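Local coordinates for Beta/gama crystallin family protein (Methanosarcina acetivorans, PDB 3HZ2) that binds two calcium ions through a single betagamma-crystallin domain built from two Greek key motifs, its wider role in the archaeon being undefined, at residues Asn1-Ile6 and Gly43-Tyr48; Phe18-Asp23 and Ser79-Ile84; Ser37-Ser42 and Pro62-Ser67; Arg56-Gly61 and Gly72-Ser77. All blocks are in the same frame, centred on the assembly; numbering follows the deposited sequence.

How the interactions relate
The four contacts hold together one betagamma-crystallin domain, in which a sheet of strands 17-20, 4-8, 37-42 and 63-65 packs on a sheet of strands 56-60, 45-48 and 80-83. Interactions 1 and 2 lie adjacent where the two sheets face one another, their centres about 6 Å apart. Interaction 3 pairs edge strand 63-65, from the second Greek key, within the first sheet. Interaction 4 lays the loop before strand 80-83 against edge strand 56-60, its centre about 13 Å from those of interactions 1 and 2. Along the chain, interaction 1 closes before interaction 4 opens. Interaction 4 reaches both calcium ions, sharing one with interaction 2, and so ties the metal sites to the sandwich.

Interaction 1: Asn1-Ile6 and Gly43-Tyr48; sequences NAAEVI and GTWRFY
Val5 lies over the six-membered ring of Trp45, with its CG1 methyl 3.5 Å from the ring centroid and only 10° off the normal, a CH-pi contact. The indole edge is met by main chain instead: Trp45 NE1 comes within 3.7 Å of Glu4 N, and Trp45 CZ2 is 3.8 Å from Ala3 C, both close to the ring plane. Ala3 CB adds a contact of 3.9 Å to Trp45 CZ2. The second methyl, Val5 CG2, is turned anti to the backbone N and meets the rim of the other ring at Phe47 CZ, 4.0 Å away, so the two branches divide between two aromatic rings. A hydrogen bond from Trp45 NE1 to Ser42 O fixes the indole, and Phe81 of strand 80-83 touches both Val5 and Trp45. Beyond this shell, strand 4-6 crosses strand 45-48 at 43°, one from each sheet of the betagamma-crystallin sandwich. With an alanine in place of Trp45, Val5 CG1 would probably face a gap and Ser42 O would lose its indole donor. The joint is therefore apolar across the sheets, with the one polar atom of the indole satisfied by a neighbouring main-chain carbonyl.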
loop_
_atom_site.group_PDB
_atom_site.type_symbol
_atom_site.label_atom_id
_atom_site.label_comp_id
_atom_site.label_asym_id
_atom_site.label_seq_id
_atom_site.Cartn_x
_atom_site.Cartn_y
_atom_site.Cartn_z
ATOM N N ASN A 1 13.815 3.068 13.171
ATOM C CA ASN A 1 13.796 2.869 11.694
ATOM C C ASN A 1 12.918 1.684 11.311
ATOM O O ASN A 1 13.015 1.163 10.199
ATOM C CB ASN A 1 15.216 2.640 11.176
ATOM C CG ASN A 1 16.112 3.840 11.394
ATOM O OD1 ASN A 1 17.300 3.811 11.070
ATOM N ND2 ASN A 1 15.546 4.908 11.945
ATOM N N ALA A 2 12.066 1.260 12.240
ATOM C CA ALA A 2 11.165 0.139 12.000
ATOM C C ALA A 2 10.357 0.397 10.730
ATOM O O ALA A 2 9.967 1.533 10.457
ATOM C CB ALA A 2 10.230 -0.044 13.191
ATOM N N ALA A 3 10.114 -0.657 9.956
ATOM C CA ALA A 3 9.363 -0.541 8.710
ATOM C C ALA A 3 8.028 0.169 8.915
ATOM O O ALA A 3 7.307 -0.099 9.877
ATOM C CB ALA A 3 9.135 -1.922 8.109
ATOM N N GLU A 4 7.703 1.080 8.006
ATOM C CA GLU A 4 6.454 1.822 8.096
ATOM C C GLU A 4 5.993 2.281 6.722
ATOM O O GLU A 4 6.799 2.687 5.893
ATOM C CB GLU A 4 6.620 3.037 9.006
ATOM C CG GLU A 4 5.354 3.862 9.158
ATOM C CD GLU A 4 5.539 5.041 10.088
ATOM O OE1 GLU A 4 4.529 5.692 10.431
ATOM O OE2 GLU A 4 6.695 5.320 10.474
ATOM N N VAL A 5 4.690 2.212 6.488
ATOM C CA VAL A 5 4.139 2.633 5.207
ATOM C C VAL A 5 2.784 3.280 5.433
ATOM O O VAL A 5 2.006 2.826 6.270
ATOM C CB VAL A 5 3.975 1.425 4.235
ATOM C CG1 VAL A 5 3.030 0.385 4.830
ATOM C CG2 VAL A 5 3.454 1.905 2.887
ATOM N N ILE A 6 2.520 4.363 4.708
ATOM C CA ILE A 6 1.240 5.041 4.815
ATOM C C ILE A 6 0.553 4.940 3.457
ATOM O O ILE A 6 1.135 5.276 2.423
ATOM C CB ILE A 6 1.398 6.531 5.198
ATOM C CG1 ILE A 6 2.334 6.669 6.403
ATOM C CG2 ILE A 6 0.030 7.116 5.556
ATOM C CD1 ILE A 6 2.518 8.095 6.884
ATOM N N GLY A 43 11.710 0.434 5.176
ATOM C CA GLY A 43 11.497 -0.971 4.891
ATOM C C GLY A 43 10.960 -1.168 3.489
ATOM O O GLY A 43 10.680 -0.198 2.782
ATOM N N THR A 44 10.837 -2.424 3.076
ATOM C CA THR A 44 10.306 -2.740 1.758
ATOM C C THR A 44 8.975 -3.435 1.991
ATOM O O THR A 44 8.874 -4.334 2.827
ATOM C CB THR A 44 11.237 -3.675 0.973
ATOM O OG1 THR A 44 12.519 -3.051 0.821
ATOM C CG2 THR A 44 10.660 -3.961 -0.403
ATOM N N TRP A 45 7.955 -3.008 1.261
ATOM C CA TRP A 45 6.631 -3.582 1.422
ATOM C C TRP A 45 6.084 -4.198 0.146
ATOM O O TRP A 45 6.286 -3.678 -0.953
ATOM C CB TRP A 45 5.654 -2.517 1.919
ATOM C CG TRP A 45 5.964 -2.001 3.293
ATOM C CD1 TRP A 45 6.960 -1.136 3.643
ATOM C CD2 TRP A 45 5.268 -2.322 4.498
ATOM N NE1 TRP A 45 6.924 -0.895 4.997
ATOM C CE2 TRP A 45 5.894 -1.611 5.546
ATOM C CE3 TRP A 45 4.170 -3.144 4.797
ATOM C CZ2 TRP A 45 5.458 -1.695 6.873
ATOM C CZ3 TRP A 45 3.738 -3.229 6.116
ATOM C CH2 TRP A 45 4.384 -2.506 7.139
ATOM N N ARG A 46 5.380 -5.311 0.310
ATOM C CA ARG A 46 4.775 -6.022 -0.805
ATOM C C ARG A 46 3.267 -5.824 -0.788
ATOM O O ARG A 46 2.617 -6.051 0.236
ATOM C CB ARG A 46 5.102 -7.511 -0.711
ATOM C CG ARG A 46 4.378 -8.364 -1.732
ATOM C CD ARG A 46 4.959 -9.766 -1.758
ATOM N NE ARG A 46 6.350 -9.757 -2.199
ATOM C CZ ARG A 46 7.083 -10.852 -2.358
ATOM N NH1 ARG A 46 6.551 -12.039 -2.109
ATOM N NH2 ARG A 46 8.339 -10.762 -2.776
ATOM N N PHE A 47 2.716 -5.403 -1.923
ATOM C CA PHE A 47 1.284 -5.171 -2.038
ATOM C C PHE A 47 0.646 -6.222 -2.938
ATOM O O PHE A 47 1.111 -6.461 -4.048
ATOM C CB PHE A 47 1.029 -3.760 -2.581
ATOM C CG PHE A 47 1.627 -2.679 -1.725
ATOM C CD1 PHE A 47 2.980 -2.365 -1.821
ATOM C CD2 PHE A 47 0.852 -2.025 -0.770
ATOM C CE1 PHE A 47 3.558 -1.416 -0.974
ATOM C CE2 PHE A 47 1.419 -1.077 0.081
ATOM C CZ PHE A 47 2.775 -0.774 -0.020
ATOM N N TYR A 48 -0.415 -6.846 -2.437
ATOM C CA TYR A 48 -1.129 -7.901 -3.153
ATOM C C TYR A 48 -2.475 -7.434 -3.674
ATOM O O TYR A 48 -3.122 -6.576 -3.073
ATOM C CB TYR A 48 -1.352 -9.094 -2.225
ATOM C CG TYR A 48 -0.120 -9.924 -1.961
ATOM C CD1 TYR A 48 0.214 -10.992 -2.794
ATOM C CD2 TYR A 48 0.697 -9.667 -0.859
ATOM C CE1 TYR A 48 1.331 -11.791 -2.530
ATOM C CE2 TYR A 48 1.812 -10.458 -0.590
ATOM C CZ TYR A 48 2.119 -11.517 -1.427
ATOM O OH TYR A 48 3.211 -12.312 -1.146
#

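Interaction 2: Phe18-Asp23 and Ser79-Ile84; sequences FDATSD and SSFRQI. With CA (calcium ion), chain F.
Ala20 and Phe81 meet between the two sheets of the betagamma-crystallin sandwich, while Asp23, in the loop after strand 17-20, grips the far end of strand 80-83. The apolar part is small: Ala20 CB sits at the edge of the phenyl ring, in its plane, 3.7 Å from Phe81 CE1. Phe81 reaches it because its CG lies between the backbone N and the carbonyl carbon (chi1 57°), and the same ring packs against Phe47 and Val5. Asp23 also lays its carboxylate carbon against the aliphatic start of Arg82, whose guanidinium leads away to hydrogen-bond Tyr48 OH and make a cation-pi contact with Tyr53.

The polar part centres on that carboxylate. Gln83 N donates to Asp23 OD1 over 3.0 Å in a nearly straight bond of 174°, arriving from above the carboxylate plane. Two waters bridge the same residues, one giving hydrogen bonds to Asp23 OD1 and Gln83 OE1, the other to Asp23 OD2 and Gln83 O, so that both carboxylate oxygens are engaged.

Metal binding occupies the other end of the strand, where Ser79 and Ser80 form a classic beta bulge opposite Tyr48. There Ser79 OG binds a calcium ion at 2.6 Å, alongside Asp33, Glu49 and Ser77.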
loop_
_atom_site.group_PDB
_atom_site.type_symbol
_atom_site.label_atom_id
_atom_site.label_comp_id
_atom_site.label_asym_id
_atom_site.label_seq_id
_atom_site.Cartn_x
_atom_site.Cartn_y
_atom_site.Cartn_z
ATOM N N PHE A 18 -4.006 5.413 6.160
ATOM C CA PHE A 18 -3.725 4.434 7.203
ATOM C C PHE A 18 -2.222 4.299 7.360
ATOM O O PHE A 18 -1.512 4.029 6.393
ATOM C CB PHE A 18 -4.315 3.069 6.844
ATOM C CG PHE A 18 -4.138 2.035 7.921
ATOM C CD1 PHE A 18 -4.872 2.112 9.101
ATOM C CD2 PHE A 18 -3.221 1.000 7.768
ATOM C CE1 PHE A 18 -4.694 1.169 10.118
ATOM C CE2 PHE A 18 -3.034 0.053 8.776
ATOM C CZ PHE A 18 -3.773 0.139 9.955
ATOM N N ASP A 19 -1.742 4.489 8.584
ATOM C CA ASP A 19 -0.318 4.385 8.875
ATOM C C ASP A 19 -0.058 2.978 9.406
ATOM O O ASP A 19 -0.463 2.645 10.517
ATOM C CB ASP A 19 0.073 5.423 9.930
ATOM C CG ASP A 19 1.573 5.603 10.047
ATOM O OD1 ASP A 19 2.303 4.597 9.972
ATOM O OD2 ASP A 19 2.020 6.755 10.226
ATOM N N ALA A 20 0.622 2.159 8.612
ATOM C CA ALA A 20 0.902 0.786 9.003
ATOM C C ALA A 20 2.345 0.524 9.422
ATOM O O ALA A 20 3.289 0.928 8.742
ATOM C CB ALA A 20 0.524 -0.159 7.864
ATOM N N THR A 21 2.500 -0.159 10.551
ATOM C CA THR A 21 3.813 -0.529 11.058
ATOM C C THR A 21 3.840 -2.046 11.214
ATOM O O THR A 21 4.827 -2.623 11.670
ATOM C CB THR A 21 4.112 0.139 12.415
ATOM O OG1 THR A 21 3.040 -0.121 13.330
ATOM C CG2 THR A 21 4.280 1.641 12.236
ATOM N N SER A 22 2.741 -2.683 10.820
ATOM C CA SER A 22 2.611 -4.136 10.887
ATOM C C SER A 22 1.881 -4.617 9.638
ATOM O O SER A 22 1.280 -3.817 8.919
ATOM C CB SER A 22 1.839 -4.552 12.146
ATOM O OG SER A 22 0.544 -3.981 12.169
ATOM N N ASP A 23 1.927 -5.921 9.382
ATOM C CA ASP A 23 1.288 -6.484 8.198
ATOM C C ASP A 23 -0.228 -6.307 8.164
ATOM O O ASP A 23 -0.894 -6.351 9.197
ATOM C CB ASP A 23 1.671 -7.958 8.061
ATOM C CG ASP A 23 3.171 -8.148 7.911
ATOM O OD1 ASP A 23 3.880 -7.141 7.671
ATOM O OD2 ASP A 23 3.642 -9.295 8.022
ATOM N N SER A 79 -5.364 -5.089 -1.941
ATOM C CA SER A 79 -6.257 -5.687 -0.951
ATOM C C SER A 79 -5.546 -6.211 0.287
ATOM O O SER A 79 -6.189 -6.633 1.245
ATOM C CB SER A 79 -7.079 -6.806 -1.585
ATOM O OG SER A 79 -8.052 -6.256 -2.449
ATOM N N SER A 80 -4.219 -6.193 0.260
ATOM C CA SER A 80 -3.427 -6.630 1.402
ATOM C C SER A 80 -1.974 -6.278 1.153
ATOM O O SER A 80 -1.553 -6.112 0.011
ATOM C CB SER A 80 -3.571 -8.145 1.642
ATOM O OG SER A 80 -3.079 -8.907 0.550
ATOM N N PHE A 81 -1.213 -6.122 2.226
ATOM C CA PHE A 81 0.201 -5.812 2.086
ATOM C C PHE A 81 0.955 -6.167 3.352
ATOM O O PHE A 81 0.397 -6.148 4.450
ATOM C CB PHE A 81 0.416 -4.333 1.693
ATOM C CG PHE A 81 -0.184 -3.327 2.647
ATOM C CD1 PHE A 81 0.492 -2.944 3.804
ATOM C CD2 PHE A 81 -1.410 -2.733 2.363
ATOM C CE1 PHE A 81 -0.044 -1.984 4.661
ATOM C CE2 PHE A 81 -1.956 -1.773 3.212
ATOM C CZ PHE A 81 -1.273 -1.398 4.362
ATOM N N ARG A 82 2.222 -6.525 3.184
ATOM C CA ARG A 82 3.054 -6.900 4.313
ATOM C C ARG A 82 4.510 -6.578 4.053
ATOM O O ARG A 82 4.928 -6.354 2.914
ATOM C CB ARG A 82 2.906 -8.394 4.611
ATOM C CG ARG A 82 3.303 -9.304 3.461
ATOM C CD ARG A 82 3.120 -10.763 3.851
ATOM N NE ARG A 82 3.177 -11.658 2.698
ATOM C CZ ARG A 82 2.901 -12.959 2.750
ATOM N NH1 ARG A 82 2.549 -13.518 3.902
ATOM N NH2 ARG A 82 2.966 -13.700 1.650
ATOM N N GLN A 83 5.281 -6.565 5.132
ATOM C CA GLN A 83 6.700 -6.270 5.069
ATOM C C GLN A 83 7.469 -7.474 4.533
ATOM O O GLN A 83 7.093 -8.622 4.778
ATOM C CB GLN A 83 7.199 -5.927 6.471
ATOM C CG GLN A 83 8.535 -5.222 6.509
ATOM C CD GLN A 83 9.089 -5.139 7.917
ATOM O OE1 GLN A 83 8.343 -4.929 8.878
ATOM N NE2 GLN A 83 10.402 -5.295 8.047
ATOM N N ILE A 84 8.544 -7.212 3.795
ATOM C CA ILE A 84 9.372 -8.286 3.255
ATOM C C ILE A 84 10.852 -7.939 3.365
ATOM O O ILE A 84 11.161 -6.784 3.730
ATOM C CB ILE A 84 9.043 -8.578 1.776
ATOM C CG1 ILE A 84 9.203 -7.308 0.940
ATOM C CG2 ILE A 84 7.632 -9.142 1.662
ATOM C CD1 ILE A 84 9.000 -7.531 -0.546
ATOM O OXT ILE A 84 11.683 -8.828 3.077
HETATM CA CA CA F . -8.189 -6.107 -5.040
HETATM O O HOH W 1 5.940 -5.904 9.342
HETATM O O HOH W 2 5.847 -9.823 6.749
HETATM O O HOH W 3 -9.161 -5.688 -7.593
HETATM O O HOH W 4 -10.244 -7.925 -4.588
#

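Interaction 3: Ser37-Ser42 and Pro62-Ser67; sequences SIKVKS and PGEYSS
An antiparallel ladder at the edge of the four-stranded sheet pairs strand 37-42 with strand 63-65, which the second Greek key contributes to the sheet of the first, an exchange characteristic of betagamma-crystallin domains. Ile38 and Tyr65 form a hydrogen-bonded pair, with Ile38 N to Tyr65 O at 3.0 Å and Tyr65 N to Ile38 O at 2.8 Å. Val40 and Gly63 make the next (Val40 N to Gly63 O 2.9 Å), and Lys39 with Glu64 is the non-hydrogen-bonded pair between them. At the phi of 150° and psi of 179° of Gly63, a CB would jam against the preceding carbonyl oxygen.

On the sheet face carrying Ile38, Val40 and Tyr65, Val40 CG2 stands 4.0 Å from Tyr65 CE1, while Ile38 O lies at the edge of the phenol ring. The same face packs on Trp45, Phe47 and Leu60 of the other sheet, and Tyr65 OH hydrogen-bonds Gly61 O. On the opposite face Lys39, its CG anti to the carbonyl carbon (chi1 -74°) and its chain extended, crosses Glu64 with Lys39 CD 3.7 Å from Glu64 OE2. Lys39 NZ stays 4.3 Å from Glu64 OE2, beyond a salt bridge. Two waters close that gap, each accepting from Lys39 NZ and donating to one carboxylate oxygen. The attraction between these charges is thus probably softened by water, and the main-chain ladder supplies the direct hydrogen bonds of this edge.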
loop_
_atom_site.group_PDB
_atom_site.type_symbol
_atom_site.label_atom_id
_atom_site.label_comp_id
_atom_site.label_asym_id
_atom_site.label_seq_id
_atom_site.Cartn_x
_atom_site.Cartn_y
_atom_site.Cartn_z
ATOM N N SER A 37 -2.302 6.155 -3.586
ATOM C CA SER A 37 -0.993 6.760 -3.378
ATOM C C SER A 37 -0.394 6.108 -2.140
ATOM O O SER A 37 -1.120 5.638 -1.261
ATOM C CB SER A 37 -1.096 8.290 -3.233
ATOM O OG SER A 37 -1.962 8.677 -2.188
ATOM N N ILE A 38 0.932 6.059 -2.080
ATOM C CA ILE A 38 1.611 5.400 -0.976
ATOM C C ILE A 38 2.910 6.097 -0.589
ATOM O O ILE A 38 3.592 6.673 -1.434
ATOM C CB ILE A 38 1.978 3.940 -1.361
ATOM C CG1 ILE A 38 0.720 3.163 -1.759
ATOM C CG2 ILE A 38 2.704 3.255 -0.202
ATOM C CD1 ILE A 38 1.009 1.807 -2.391
ATOM N N LYS A 39 3.243 6.026 0.696
ATOM C CA LYS A 39 4.489 6.595 1.201
ATOM C C LYS A 39 5.203 5.532 2.024
ATOM O O LYS A 39 4.764 5.201 3.122
ATOM C CB LYS A 39 4.224 7.807 2.096
ATOM C CG LYS A 39 3.805 9.071 1.376
ATOM C CD LYS A 39 3.721 10.221 2.370
ATOM C CE LYS A 39 3.111 11.467 1.761
ATOM N NZ LYS A 39 3.060 12.571 2.776
ATOM N N VAL A 40 6.291 4.981 1.492
ATOM C CA VAL A 40 7.045 3.980 2.235
ATOM C C VAL A 40 8.107 4.737 3.026
ATOM O O VAL A 40 9.118 5.162 2.472
ATOM C CB VAL A 40 7.736 2.966 1.297
ATOM C CG1 VAL A 40 8.542 1.966 2.120
ATOM C CG2 VAL A 40 6.691 2.231 0.463
ATOM N N LYS A 41 7.855 4.915 4.317
ATOM C CA LYS A 41 8.767 5.636 5.198
ATOM C C LYS A 41 10.051 4.852 5.429
ATOM O O LYS A 41 11.143 5.422 5.479
ATOM C CB LYS A 41 8.088 5.910 6.542
ATOM C CG LYS A 41 6.735 6.601 6.432
ATOM C CD LYS A 41 6.857 7.971 5.783
ATOM C CE LYS A 41 7.712 8.905 6.629
ATOM N NZ LYS A 41 7.900 10.236 5.985
ATOM N N SER A 42 9.911 3.539 5.574
ATOM C CA SER A 42 11.057 2.672 5.805
ATOM C C SER A 42 10.702 1.218 5.543
ATOM O O SER A 42 9.542 0.816 5.674
ATOM C CB SER A 42 11.552 2.835 7.245
ATOM O OG SER A 42 10.470 2.738 8.155
ATOM N N PRO A 62 11.614 2.200 0.050
ATOM C CA PRO A 62 11.475 3.563 0.570
ATOM C C PRO A 62 11.303 4.608 -0.522
ATOM O O PRO A 62 12.042 4.627 -1.504
ATOM C CB PRO A 62 12.764 3.759 1.361
ATOM C CG PRO A 62 13.026 2.380 1.884
ATOM C CD PRO A 62 12.769 1.524 0.667
ATOM N N GLY A 63 10.319 5.478 -0.339
ATOM C CA GLY A 63 10.061 6.519 -1.313
ATOM C C GLY A 63 8.589 6.873 -1.333
ATOM O O GLY A 63 7.791 6.288 -0.594
ATOM N N GLU A 64 8.218 7.828 -2.177
ATOM C CA GLU A 64 6.824 8.229 -2.261
ATOM C C GLU A 64 6.264 8.006 -3.651
ATOM O O GLU A 64 6.948 8.202 -4.658
ATOM C CB GLU A 64 6.668 9.689 -1.822
ATOM C CG GLU A 64 6.985 9.856 -0.346
ATOM C CD GLU A 64 6.611 11.210 0.207
ATOM O OE1 GLU A 64 5.933 11.988 -0.500
ATOM O OE2 GLU A 64 6.996 11.486 1.362
ATOM N N TYR A 65 5.009 7.579 -3.693
ATOM C CA TYR A 65 4.341 7.284 -4.947
ATOM C C TYR A 65 3.015 8.024 -4.983
ATOM O O TYR A 65 2.013 7.526 -4.483
ATOM C CB TYR A 65 4.125 5.771 -5.047
ATOM C CG TYR A 65 5.374 4.979 -4.705
ATOM C CD1 TYR A 65 5.716 4.704 -3.379
ATOM C CD2 TYR A 65 6.247 4.556 -5.708
ATOM C CE1 TYR A 65 6.899 4.027 -3.062
ATOM C CE2 TYR A 65 7.430 3.885 -5.402
ATOM C CZ TYR A 65 7.750 3.624 -4.078
ATOM O OH TYR A 65 8.927 2.979 -3.781
ATOM N N SER A 66 3.025 9.218 -5.572
ATOM C CA SER A 66 1.827 10.048 -5.657
ATOM C C SER A 66 0.685 9.344 -6.378
ATOM O O SER A 66 -0.479 9.718 -6.234
ATOM C CB SER A 66 2.157 11.368 -6.356
ATOM O OG SER A 66 2.699 11.140 -7.643
ATOM N N SER A 67 1.031 8.332 -7.165
ATOM C CA SER A 67 0.059 7.529 -7.898
ATOM C C SER A 67 0.581 6.094 -7.898
ATOM O O SER A 67 1.706 5.850 -8.321
ATOM C CB SER A 67 -0.073 8.019 -9.339
ATOM O OG SER A 67 -0.840 7.105 -10.104
HETATM O O HOH W 5 5.994 13.089 3.297
HETATM O O HOH W 6 4.943 14.111 0.884
#

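Interaction 4: Arg56-Gly61 and Gly72-Ser77; sequences RYWDLG and GIPDNS. With CA (calcium ion), chain E; CA (calcium ion), chain F.
A water rather than a direct bond joins the indole N-H of Trp58 to Gly72 O: although Trp58 NE1 lies only 3.3 Å from Gly72 O, the geometry is too bent for a hydrogen bond. Trp58 NE1 instead donates to a water in the ring plane at 2.6 Å, and that water donates in turn to Gly72 O. The carbonyl carbon of Gly72 lies over the indole.

Ile73 covers the same face, placing CG1 3.4 Å above the ring plane of Trp58 and offset toward the rim; the closest approach is 3.6 Å, from Ile73 CG1 to Trp58 CG. With CG1 anti to the carbonyl carbon (chi1 -56°), the isoleucine carries Ile73 CD1 onward to meet Leu60 CD1 tip to tip at 4.0 Å. Farther round the six-membered ring, Pro74 CD comes obliquely to within 3.5 Å of Trp58 CZ2. A leucine in place of Trp58 would probably leave Ile73 and Pro74 without the flat surface they pack on and the bridging water without its N-H donor.

Strand 56-60 belongs to the second Greek key and is an outermost strand of the three-stranded sheet; the loop 72-77 packs against it and ends in a type II turn from Pro74 to Ser77, whose last two residues reach separate metals. Asn76 OD1 binds one calcium ion at 2.4 Å, together with Glu9, Lys34, Ser36 and three waters. Ser77 O binds the second calcium ion at 2.5 Å, the same ion that Ser79 binds, with two waters.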
loop_
_atom_site.group_PDB
_atom_site.type_symbol
_atom_site.label_atom_id
_atom_site.label_comp_id
_atom_site.label_asym_id
_atom_site.label_seq_id
_atom_site.Cartn_x
_atom_site.Cartn_y
_atom_site.Cartn_z
ATOM N N ARG A 56 -1.516 -11.318 -7.770
ATOM C CA ARG A 56 -0.277 -10.663 -8.164
ATOM C C ARG A 56 0.190 -9.690 -7.091
ATOM O O ARG A 56 -0.609 -9.212 -6.289
ATOM C CB ARG A 56 -0.491 -9.921 -9.481
ATOM C CG ARG A 56 -0.785 -10.839 -10.654
ATOM C CD ARG A 56 -1.257 -10.051 -11.866
ATOM N NE ARG A 56 -2.618 -9.557 -11.691
ATOM C CZ ARG A 56 -3.253 -8.796 -12.576
ATOM N NH1 ARG A 56 -2.645 -8.438 -13.700
ATOM N NH2 ARG A 56 -4.498 -8.401 -12.344
ATOM N N TYR A 57 1.487 -9.397 -7.085
ATOM C CA TYR A 57 2.048 -8.487 -6.097
ATOM C C TYR A 57 3.103 -7.555 -6.673
ATOM O O TYR A 57 3.647 -7.795 -7.757
ATOM C CB TYR A 57 2.641 -9.280 -4.931
ATOM C CG TYR A 57 3.717 -10.266 -5.341
ATOM C CD1 TYR A 57 5.068 -9.907 -5.329
ATOM C CD2 TYR A 57 3.381 -11.558 -5.746
ATOM C CE1 TYR A 57 6.059 -10.819 -5.705
ATOM C CE2 TYR A 57 4.360 -12.474 -6.127
ATOM C CZ TYR A 57 5.694 -12.101 -6.102
ATOM O OH TYR A 57 6.660 -13.019 -6.446
ATOM N N TRP A 58 3.384 -6.490 -5.926
ATOM C CA TRP A 58 4.363 -5.481 -6.313
ATOM C C TRP A 58 5.153 -5.086 -5.068
ATOM O O TRP A 58 4.571 -4.839 -4.012
ATOM C CB TRP A 58 3.637 -4.258 -6.882
ATOM C CG TRP A 58 2.812 -4.570 -8.095
ATOM C CD1 TRP A 58 3.227 -4.548 -9.394
ATOM C CD2 TRP A 58 1.445 -5.006 -8.119
ATOM N NE1 TRP A 58 2.207 -4.943 -10.226
ATOM C CE2 TRP A 58 1.102 -5.230 -9.470
ATOM C CE3 TRP A 58 0.480 -5.232 -7.128
ATOM C CZ2 TRP A 58 -0.170 -5.669 -9.861
ATOM C CZ3 TRP A 58 -0.786 -5.669 -7.514
ATOM C CH2 TRP A 58 -1.097 -5.883 -8.872
ATOM N N ASP A 59 6.476 -5.031 -5.191
ATOM C CA ASP A 59 7.328 -4.673 -4.060
ATOM C C ASP A 59 7.829 -3.241 -4.167
ATOM O O ASP A 59 8.456 -2.866 -5.157
ATOM C CB ASP A 59 8.517 -5.630 -3.962
ATOM C CG ASP A 59 8.091 -7.073 -3.744
ATOM O OD1 ASP A 59 7.006 -7.299 -3.168
ATOM O OD2 ASP A 59 8.853 -7.982 -4.134
ATOM N N LEU A 60 7.552 -2.446 -3.139
ATOM C CA LEU A 60 7.963 -1.050 -3.124
ATOM C C LEU A 60 8.924 -0.734 -1.989
ATOM O O LEU A 60 8.656 -1.045 -0.830
ATOM C CB LEU A 60 6.736 -0.140 -3.004
ATOM C CG LEU A 60 5.622 -0.311 -4.038
ATOM C CD1 LEU A 60 4.530 0.717 -3.769
ATOM C CD2 LEU A 60 6.178 -0.140 -5.441
ATOM N N GLY A 61 10.042 -0.109 -2.338
ATOM C CA GLY A 61 11.023 0.267 -1.340
ATOM C C GLY A 61 10.785 1.694 -0.873
ATOM O O GLY A 61 9.854 2.356 -1.344
ATOM N N GLY A 72 3.532 0.756 -10.953
ATOM C CA GLY A 72 3.057 -0.367 -11.746
ATOM C C GLY A 72 1.840 -1.067 -11.168
ATOM O O GLY A 72 1.436 -2.123 -11.650
ATOM N N ILE A 73 1.243 -0.472 -10.144
ATOM C CA ILE A 73 0.075 -1.053 -9.492
ATOM C C ILE A 73 -1.228 -0.461 -10.026
ATOM O O ILE A 73 -1.370 0.754 -10.126
ATOM C CB ILE A 73 0.125 -0.802 -7.969
ATOM C CG1 ILE A 73 1.434 -1.347 -7.398
ATOM C CG2 ILE A 73 -1.075 -1.447 -7.290
ATOM C CD1 ILE A 73 1.682 -0.947 -5.951
ATOM N N PRO A 74 -2.197 -1.318 -10.383
ATOM C CA PRO A 74 -3.470 -0.798 -10.890
ATOM C C PRO A 74 -4.180 -0.019 -9.782
ATOM O O PRO A 74 -4.105 -0.386 -8.609
ATOM C CB PRO A 74 -4.222 -2.062 -11.312
ATOM C CG PRO A 74 -3.629 -3.136 -10.435
ATOM C CD PRO A 74 -2.166 -2.791 -10.424
ATOM N N ASP A 75 -4.863 1.056 -10.148
ATOM C CA ASP A 75 -5.547 1.878 -9.158
ATOM C C ASP A 75 -6.717 1.152 -8.493
ATOM O O ASP A 75 -7.384 0.333 -9.122
ATOM C CB ASP A 75 -6.030 3.177 -9.812
ATOM C CG ASP A 75 -6.478 4.206 -8.798
ATOM O OD1 ASP A 75 -5.865 4.264 -7.712
ATOM O OD2 ASP A 75 -7.428 4.960 -9.090
ATOM N N ASN A 76 -6.944 1.445 -7.213
ATOM C CA ASN A 76 -8.038 0.840 -6.448
ATOM C C ASN A 76 -8.037 -0.679 -6.482
ATOM O O ASN A 76 -9.100 -1.298 -6.558
ATOM C CB ASN A 76 -9.389 1.335 -6.977
ATOM C CG ASN A 76 -9.524 2.825 -6.884
ATOM O OD1 ASN A 76 -8.839 3.442 -6.091
ATOM N ND2 ASN A 76 -10.413 3.411 -7.676
ATOM N N SER A 77 -6.860 -1.286 -6.404
ATOM C CA SER A 77 -6.789 -2.738 -6.477
ATOM C C SER A 77 -6.061 -3.432 -5.332
ATOM O O SER A 77 -6.165 -4.639 -5.186
ATOM C CB SER A 77 -6.140 -3.152 -7.793
ATOM O OG SER A 77 -4.782 -2.751 -7.814
HETATM CA CA CA E . -8.676 5.518 -4.886
HETATM CA CA CA F . -8.189 -6.107 -5.040
HETATM O O HOH W 7 1.010 -4.948 -12.557
HETATM O O HOH W 8 -8.725 6.341 -7.438
HETATM O O HOH W 9 -11.056 4.930 -4.102
HETATM O O HOH W 10 -9.913 7.895 -4.980
HETATM O O HOH W 3 -9.161 -5.688 -7.593
HETATM O O HOH W 4 -10.244 -7.925 -4.588
#